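Long-range contact in DNA gyrase, B subunit, truncated (Myxococcus xanthus, PDB 3CWV), which probably catalyses the ATP-dependent breakage, passage and rejoining of double-stranded DNA as a GyrB-family type II topoisomerase subunit: residues N179-V190 against L202-W212. Residues are numbered along the deposited sequence; the frame is centred on the assembly and turned at random.
Sequences NELAALAPGLRV and LWHLPGGVAQW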
ATOM      1  N   ASN A 179      -0.777   1.752   9.037  1.00 28.28           N
ATOM      2  CA  ASN A 179      -1.431   0.534   9.506  1.00 28.97           C
ATOM      3  C   ASN A 179      -1.833  -0.358   8.319  1.00 28.71           C
ATOM      4  O   ASN A 179      -1.593  -1.573   8.349  1.00 27.67           O
ATOM      5  CB  ASN A 179      -2.633   0.932  10.387  1.00 27.66           C
ATOM      6  CG  ASN A 179      -3.238  -0.236  11.170  1.00 36.34           C
ATOM      7  OD1 ASN A 179      -2.875  -1.420  11.012  1.00 35.51           O
ATOM      8  ND2 ASN A 179      -4.205   0.104  12.009  1.00 32.48           N
ATOM      9  N   GLU A 180      -2.417   0.242   7.275  1.00 27.99           N
ATOM     10  CA  GLU A 180      -2.783  -0.482   6.065  1.00 30.03           C
ATOM     11  C   GLU A 180      -1.579  -1.106   5.397  1.00 29.74           C
ATOM     12  O   GLU A 180      -1.648  -2.227   4.932  1.00 28.79           O
ATOM     13  CB  GLU A 180      -3.367   0.455   5.029  1.00 31.86           C
ATOM     14  CG  GLU A 180      -4.671   1.051   5.373  1.00 38.21           C
ATOM     15  CD  GLU A 180      -5.158   1.950   4.257  1.00 48.08           C
ATOM     16  OE1 GLU A 180      -4.457   2.073   3.214  1.00 42.42           O
ATOM     17  OE2 GLU A 180      -6.239   2.539   4.429  1.00 54.60           O
ATOM     18  N   LEU A 181      -0.498  -0.341   5.285  1.00 29.33           N
ATOM     19  CA  LEU A 181       0.731  -0.830   4.670  1.00 30.01           C
ATOM     20  C   LEU A 181       1.287  -2.086   5.399  1.00 29.14           C
ATOM     21  O   LEU A 181       1.689  -3.064   4.750  1.00 27.68           O
ATOM     22  CB  LEU A 181       1.773   0.290   4.629  1.00 29.72           C
ATOM     23  CG  LEU A 181       3.213  -0.073   4.260  1.00 34.96           C
ATOM     24  CD1 LEU A 181       3.290  -0.586   2.821  1.00 36.21           C
ATOM     25  CD2 LEU A 181       4.161   1.107   4.461  1.00 33.74           C
ATOM     26  N   ALA A 182       1.299  -2.062   6.733  1.00 26.40           N
ATOM     27  CA  ALA A 182       1.655  -3.264   7.507  1.00 25.85           C
ATOM     28  C   ALA A 182       0.766  -4.477   7.191  1.00 26.15           C
ATOM     29  O   ALA A 182       1.257  -5.614   7.113  1.00 27.23           O
ATOM     30  CB  ALA A 182       1.642  -2.968   9.021  1.00 26.92           C
ATOM     31  N   ALA A 183      -0.533  -4.242   7.017  1.00 25.62           N
ATOM     32  CA  ALA A 183      -1.481  -5.304   6.639  1.00 26.71           C
ATOM     33  C   ALA A 183      -1.268  -5.811   5.210  1.00 29.06           C
ATOM     34  O   ALA A 183      -1.418  -7.008   4.935  1.00 27.93           O
ATOM     35  CB  ALA A 183      -2.930  -4.801   6.788  1.00 26.91           C
ATOM     36  N   LEU A 184      -0.941  -4.899   4.297  1.00 27.73           N
ATOM     37  CA  LEU A 184      -0.881  -5.255   2.873  1.00 31.00           C
ATOM     38  C   LEU A 184       0.439  -5.943   2.531  1.00 29.93           C
ATOM     39  O   LEU A 184       0.539  -6.639   1.532  1.00 31.49           O
ATOM     40  CB  LEU A 184      -1.081  -4.022   1.998  1.00 30.38           C
ATOM     41  CG  LEU A 184      -2.515  -3.520   2.075  1.00 31.52           C
ATOM     42  CD1 LEU A 184      -2.646  -2.108   1.551  1.00 36.64           C
ATOM     43  CD2 LEU A 184      -3.456  -4.458   1.340  1.00 33.43           C
ATOM     44  N   ALA A 185       1.440  -5.725   3.372  1.00 28.36           N
ATOM     45  CA  ALA A 185       2.751  -6.324   3.197  1.00 29.12           C
ATOM     46  C   ALA A 185       3.080  -7.099   4.486  1.00 29.15           C
ATOM     47  O   ALA A 185       3.871  -6.674   5.318  1.00 28.26           O
ATOM     48  CB  ALA A 185       3.784  -5.234   2.872  1.00 30.63           C
ATOM     49  N   PRO A 186       2.397  -8.249   4.678  1.00 29.98           N
ATOM     50  CA  PRO A 186       2.442  -8.951   5.963  1.00 27.06           C
ATOM     51  C   PRO A 186       3.852  -9.271   6.388  1.00 28.93           C
ATOM     52  O   PRO A 186       4.629  -9.792   5.584  1.00 30.05           O
ATOM     53  CB  PRO A 186       1.663 -10.258   5.711  1.00 30.11           C
ATOM     54  CG  PRO A 186       1.193 -10.230   4.321  1.00 29.17           C
ATOM     55  CD  PRO A 186       1.532  -8.902   3.682  1.00 28.68           C
ATOM     56  N   GLY A 187       4.190  -8.944   7.630  1.00 26.27           N
ATOM     57  CA  GLY A 187       5.547  -9.141   8.114  1.00 28.63           C
ATOM     58  C   GLY A 187       6.401  -7.882   8.050  1.00 26.77           C
ATOM     59  O   GLY A 187       7.373  -7.765   8.784  1.00 29.39           O
ATOM     60  N   LEU A 188       6.046  -6.942   7.179  1.00 25.83           N
ATOM     61  CA  LEU A 188       6.716  -5.639   7.157  1.00 25.75           C
ATOM     62  C   LEU A 188       6.485  -4.902   8.497  1.00 26.09           C
ATOM     63  O   LEU A 188       5.347  -4.821   8.965  1.00 28.25           O
ATOM     64  CB  LEU A 188       6.131  -4.772   6.030  1.00 26.55           C
ATOM     65  CG  LEU A 188       6.727  -3.371   5.859  1.00 26.71           C
ATOM     66  CD1 LEU A 188       8.237  -3.440   5.581  1.00 26.07           C
ATOM     67  CD2 LEU A 188       5.993  -2.587   4.754  1.00 22.67           C
ATOM     68  N   ARG A 189       7.560  -4.398   9.108  1.00 24.65           N
ATOM     69  CA  ARG A 189       7.472  -3.522  10.297  1.00 24.58           C
ATOM     70  C   ARG A 189       7.321  -2.069   9.880  1.00 24.38           C
ATOM     71  O   ARG A 189       8.190  -1.525   9.191  1.00 24.47           O
ATOM     72  CB  ARG A 189       8.724  -3.688  11.172  1.00 24.08           C
ATOM     73  CG  ARG A 189       8.826  -5.104  11.727  1.00 28.89           C
ATOM     74  CD  ARG A 189      10.061  -5.337  12.533  1.00 38.03           C
ATOM     75  NE  ARG A 189      10.020  -6.683  13.109  1.00 50.76           N
ATOM     76  CZ  ARG A 189       9.348  -7.022  14.214  1.00 54.89           C
ATOM     77  NH1 ARG A 189       8.650  -6.110  14.896  1.00 54.29           N
ATOM     78  NH2 ARG A 189       9.378  -8.285  14.639  1.00 50.36           N
ATOM     79  N   VAL A 190       6.200  -1.442  10.245  1.00 23.90           N
ATOM     80  CA  VAL A 190       5.966  -0.077   9.804  1.00 23.82           C
ATOM     81  C   VAL A 190       5.731   0.747  11.057  1.00 24.65           C
ATOM     82  O   VAL A 190       4.938   0.342  11.896  1.00 25.82           O
ATOM     83  CB  VAL A 190       4.684   0.067   8.957  1.00 24.23           C
ATOM     84  CG1 VAL A 190       4.520   1.522   8.513  1.00 23.85           C
ATOM     85  CG2 VAL A 190       4.717  -0.857   7.723  1.00 23.72           C
ATOM     86  N   LEU A 202       4.228   1.156  16.291  1.00 31.04           N
ATOM     87  CA  LEU A 202       4.798   0.120  15.428  1.00 30.15           C
ATOM     88  C   LEU A 202       3.715  -0.853  15.096  1.00 29.61           C
ATOM     89  O   LEU A 202       3.061  -1.394  16.006  1.00 28.89           O
ATOM     90  CB  LEU A 202       5.959  -0.636  16.105  1.00 30.49           C
ATOM     91  CG  LEU A 202       6.374  -1.960  15.398  1.00 33.39           C
ATOM     92  CD1 LEU A 202       7.047  -1.731  13.993  1.00 30.90           C
ATOM     93  CD2 LEU A 202       7.271  -2.883  16.307  1.00 35.60           C
ATOM     94  N   TRP A 203       3.487  -1.060  13.797  1.00 28.89           N
ATOM     95  CA  TRP A 203       2.596  -2.131  13.343  1.00 27.20           C
ATOM     96  C   TRP A 203       3.433  -3.257  12.756  1.00 29.52           C
ATOM     97  O   TRP A 203       4.367  -3.013  12.010  1.00 28.26           O
ATOM     98  CB  TRP A 203       1.628  -1.626  12.269  1.00 28.07           C
ATOM     99  CG  TRP A 203       0.676  -0.618  12.788  1.00 26.98           C
ATOM    100  CD1 TRP A 203      -0.523  -0.870  13.394  1.00 32.97           C
ATOM    101  CD2 TRP A 203       0.820   0.807  12.752  1.00 32.50           C
ATOM    102  NE1 TRP A 203      -1.138   0.312  13.743  1.00 33.79           N
ATOM    103  CE2 TRP A 203      -0.341   1.359  13.360  1.00 31.72           C
ATOM    104  CE3 TRP A 203       1.821   1.672  12.291  1.00 29.77           C
ATOM    105  CZ2 TRP A 203      -0.528   2.732  13.502  1.00 30.11           C
ATOM    106  CZ3 TRP A 203       1.643   3.029  12.431  1.00 29.12           C
ATOM    107  CH2 TRP A 203       0.469   3.556  13.033  1.00 28.59           C
ATOM    108  N   HIS A 204       3.093  -4.486  13.111  1.00 27.67           N
ATOM    109  CA  HIS A 204       3.690  -5.654  12.512  1.00 29.67           C
ATOM    110  C   HIS A 204       2.548  -6.673  12.480  1.00 29.32           C
ATOM    111  O   HIS A 204       2.063  -7.121  13.531  1.00 29.05           O
ATOM    112  CB  HIS A 204       4.921  -6.117  13.310  1.00 29.39           C
ATOM    113  CG  HIS A 204       5.521  -7.391  12.796  1.00 36.20           C
ATOM    114  ND1 HIS A 204       5.626  -8.530  13.565  1.00 42.77           N
ATOM    115  CD2 HIS A 204       6.003  -7.717  11.577  1.00 39.56           C
ATOM    116  CE1 HIS A 204       6.159  -9.499  12.845  1.00 43.58           C
ATOM    117  NE2 HIS A 204       6.401  -9.032  11.634  1.00 39.73           N
ATOM    118  N   LEU A 205       2.027  -6.922  11.279  1.00 28.28           N
ATOM    119  CA  LEU A 205       0.854  -7.772  11.110  1.00 29.79           C
ATOM    120  C   LEU A 205       1.241  -9.009  10.284  1.00 30.76           C
ATOM    121  O   LEU A 205       0.940  -9.086   9.098  1.00 30.35           O
ATOM    122  CB  LEU A 205      -0.315  -6.988  10.469  1.00 29.42           C
ATOM    123  CG  LEU A 205      -1.153  -6.055  11.386  1.00 30.27           C
ATOM    124  CD1 LEU A 205      -0.353  -4.846  11.852  1.00 29.72           C
ATOM    125  CD2 LEU A 205      -2.458  -5.588  10.704  1.00 32.50           C
ATOM    126  N   PRO A 206       1.917  -9.990  10.914  1.00 34.26           N
ATOM    127  CA  PRO A 206       2.348 -11.153  10.118  1.00 35.21           C
ATOM    128  C   PRO A 206       1.159 -11.914   9.530  1.00 34.53           C
ATOM    129  O   PRO A 206       1.294 -12.564   8.502  1.00 36.37           O
ATOM    130  CB  PRO A 206       3.145 -12.014  11.110  1.00 36.16           C
ATOM    131  CG  PRO A 206       2.749 -11.534  12.490  1.00 38.67           C
ATOM    132  CD  PRO A 206       2.288 -10.097  12.341  1.00 33.86           C
ATOM    133  N   GLY A 207      -0.016 -11.780  10.134  1.00 35.02           N
ATOM    134  CA  GLY A 207      -1.216 -12.383   9.566  1.00 34.44           C
ATOM    135  C   GLY A 207      -1.869 -11.565   8.471  1.00 35.10           C
ATOM    136  O   GLY A 207      -2.906 -11.950   7.963  1.00 36.05           O
ATOM    137  N   GLY A 208      -1.292 -10.418   8.109  1.00 34.79           N
ATOM    138  CA  GLY A 208      -1.781  -9.699   6.926  1.00 28.94           C
ATOM    139  C   GLY A 208      -3.195  -9.131   6.998  1.00 30.50           C
ATOM    140  O   GLY A 208      -3.619  -8.589   8.025  1.00 27.99           O
ATOM    141  N   VAL A 209      -3.939  -9.249   5.908  1.00 29.20           N
ATOM    142  CA  VAL A 209      -5.273  -8.660   5.864  1.00 31.28           C
ATOM    143  C   VAL A 209      -6.254  -9.450   6.750  1.00 31.74           C
ATOM    144  O   VAL A 209      -7.304  -8.933   7.116  1.00 30.55           O
ATOM    145  CB  VAL A 209      -5.805  -8.485   4.423  1.00 31.80           C
ATOM    146  CG1 VAL A 209      -4.950  -7.467   3.644  1.00 33.90           C
ATOM    147  CG2 VAL A 209      -5.900  -9.838   3.689  1.00 30.17           C
ATOM    148  N   ALA A 210      -5.890 -10.685   7.106  1.00 31.99           N
ATOM    149  CA  ALA A 210      -6.687 -11.476   8.053  1.00 34.60           C
ATOM    150  C   ALA A 210      -6.589 -10.866   9.441  1.00 36.38           C
ATOM    151  O   ALA A 210      -7.597 -10.683  10.147  1.00 36.54           O
ATOM    152  CB  ALA A 210      -6.211 -12.917   8.080  1.00 36.80           C
ATOM    153  N   GLN A 211      -5.367 -10.524   9.828  1.00 35.38           N
ATOM    154  CA  GLN A 211      -5.157  -9.916  11.121  1.00 36.77           C
ATOM    155  C   GLN A 211      -5.866  -8.559  11.155  1.00 37.58           C
ATOM    156  O   GLN A 211      -6.474  -8.200  12.165  1.00 38.06           O
ATOM    157  CB  GLN A 211      -3.665  -9.827  11.431  1.00 37.15           C
ATOM    158  CG  GLN A 211      -3.311  -9.212  12.779  1.00 37.26           C
ATOM    159  CD  GLN A 211      -1.900  -9.544  13.199  1.00 35.84           C
ATOM    160  OE1 GLN A 211      -1.132 -10.086  12.418  1.00 36.49           O
ATOM    161  NE2 GLN A 211      -1.549  -9.221  14.441  1.00 35.42           N
ATOM    162  N   TRP A 212      -5.842  -7.845  10.025  1.00 36.34           N
ATOM    163  CA  TRP A 212      -6.465  -6.532   9.885  1.00 36.13           C
ATOM    164  C   TRP A 212      -7.984  -6.613   9.952  1.00 36.23           C
ATOM    165  O   TRP A 212      -8.631  -5.725  10.516  1.00 35.72           O
ATOM    166  CB  TRP A 212      -6.053  -5.897   8.541  1.00 37.88           C
ATOM    167  CG  TRP A 212      -6.478  -4.453   8.321  1.00 39.19           C
ATOM    168  CD1 TRP A 212      -6.791  -3.534   9.283  1.00 42.24           C
ATOM    169  CD2 TRP A 212      -6.566  -3.756   7.059  1.00 39.87           C
ATOM    170  NE1 TRP A 212      -7.111  -2.325   8.699  1.00 45.26           N
ATOM    171  CE2 TRP A 212      -6.974  -2.431   7.339  1.00 44.11           C
ATOM    172  CE3 TRP A 212      -6.347  -4.126   5.724  1.00 38.01           C
ATOM    173  CZ2 TRP A 212      -7.178  -1.478   6.337  1.00 39.91           C
ATOM    174  CZ3 TRP A 212      -6.540  -3.178   4.727  1.00 39.31           C
ATOM    175  CH2 TRP A 212      -6.955  -1.864   5.041  1.00 41.41           C
TER
HETATM  176  O   HOH W   1       3.147  -6.424   8.719  1.00 25.94           O
HETATM  177  O   HOH W   2      -2.246  -9.397   3.563  1.00 50.43           O
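With CG of N179 opposite its backbone N (chi1 -168°), the amide swings over one face of the W203 indole. The amide plane is only 19° from the ring's. N179 CG is 3.4 Å from W203 NE1, and N179 CB makes a CH-pi contact with the five-membered ring. Beside this pair, A182 CB packs on W203 CB at 3.5 Å. L205 CD1 and CD2 continue the apolar seam over A182 and A183. A183 CB meets W212 CE3 at 3.6 Å, and E180 CG touches the six-membered ring of W212.

The strands of hairpin 189-194/199-204 pair at V190 and W203, an antiparallel hydrogen-bonded pair. The bond from V190 N to W203 O is 3.0 Å. The return bond from W203 N to V190 O is 2.8 Å, and both are nearly straight. V190 and W203 point to one face of the hairpin, R189 and H204 to the other. There the extended R189 side chain lays its guanidinium flat on the H204 ring, with planes 17° apart.

Two waters bridge the backbones. One accepts from L205 N at 2.8 Å and lies close to A182 O and L188 O. The other links A183 O to V209 N. G208, at positive phi, brings its CA against A183 O and P186.

The contact joins helix 171-184 and strand 189-194 to strand 199-204 and helix 208-217. V209 and W212 also touch I303 of the five-stranded sheet. Direct strand hydrogen bonds thus give way, after H204, to water-bridged backbone, while aromatic and apolar side chains close the helix side.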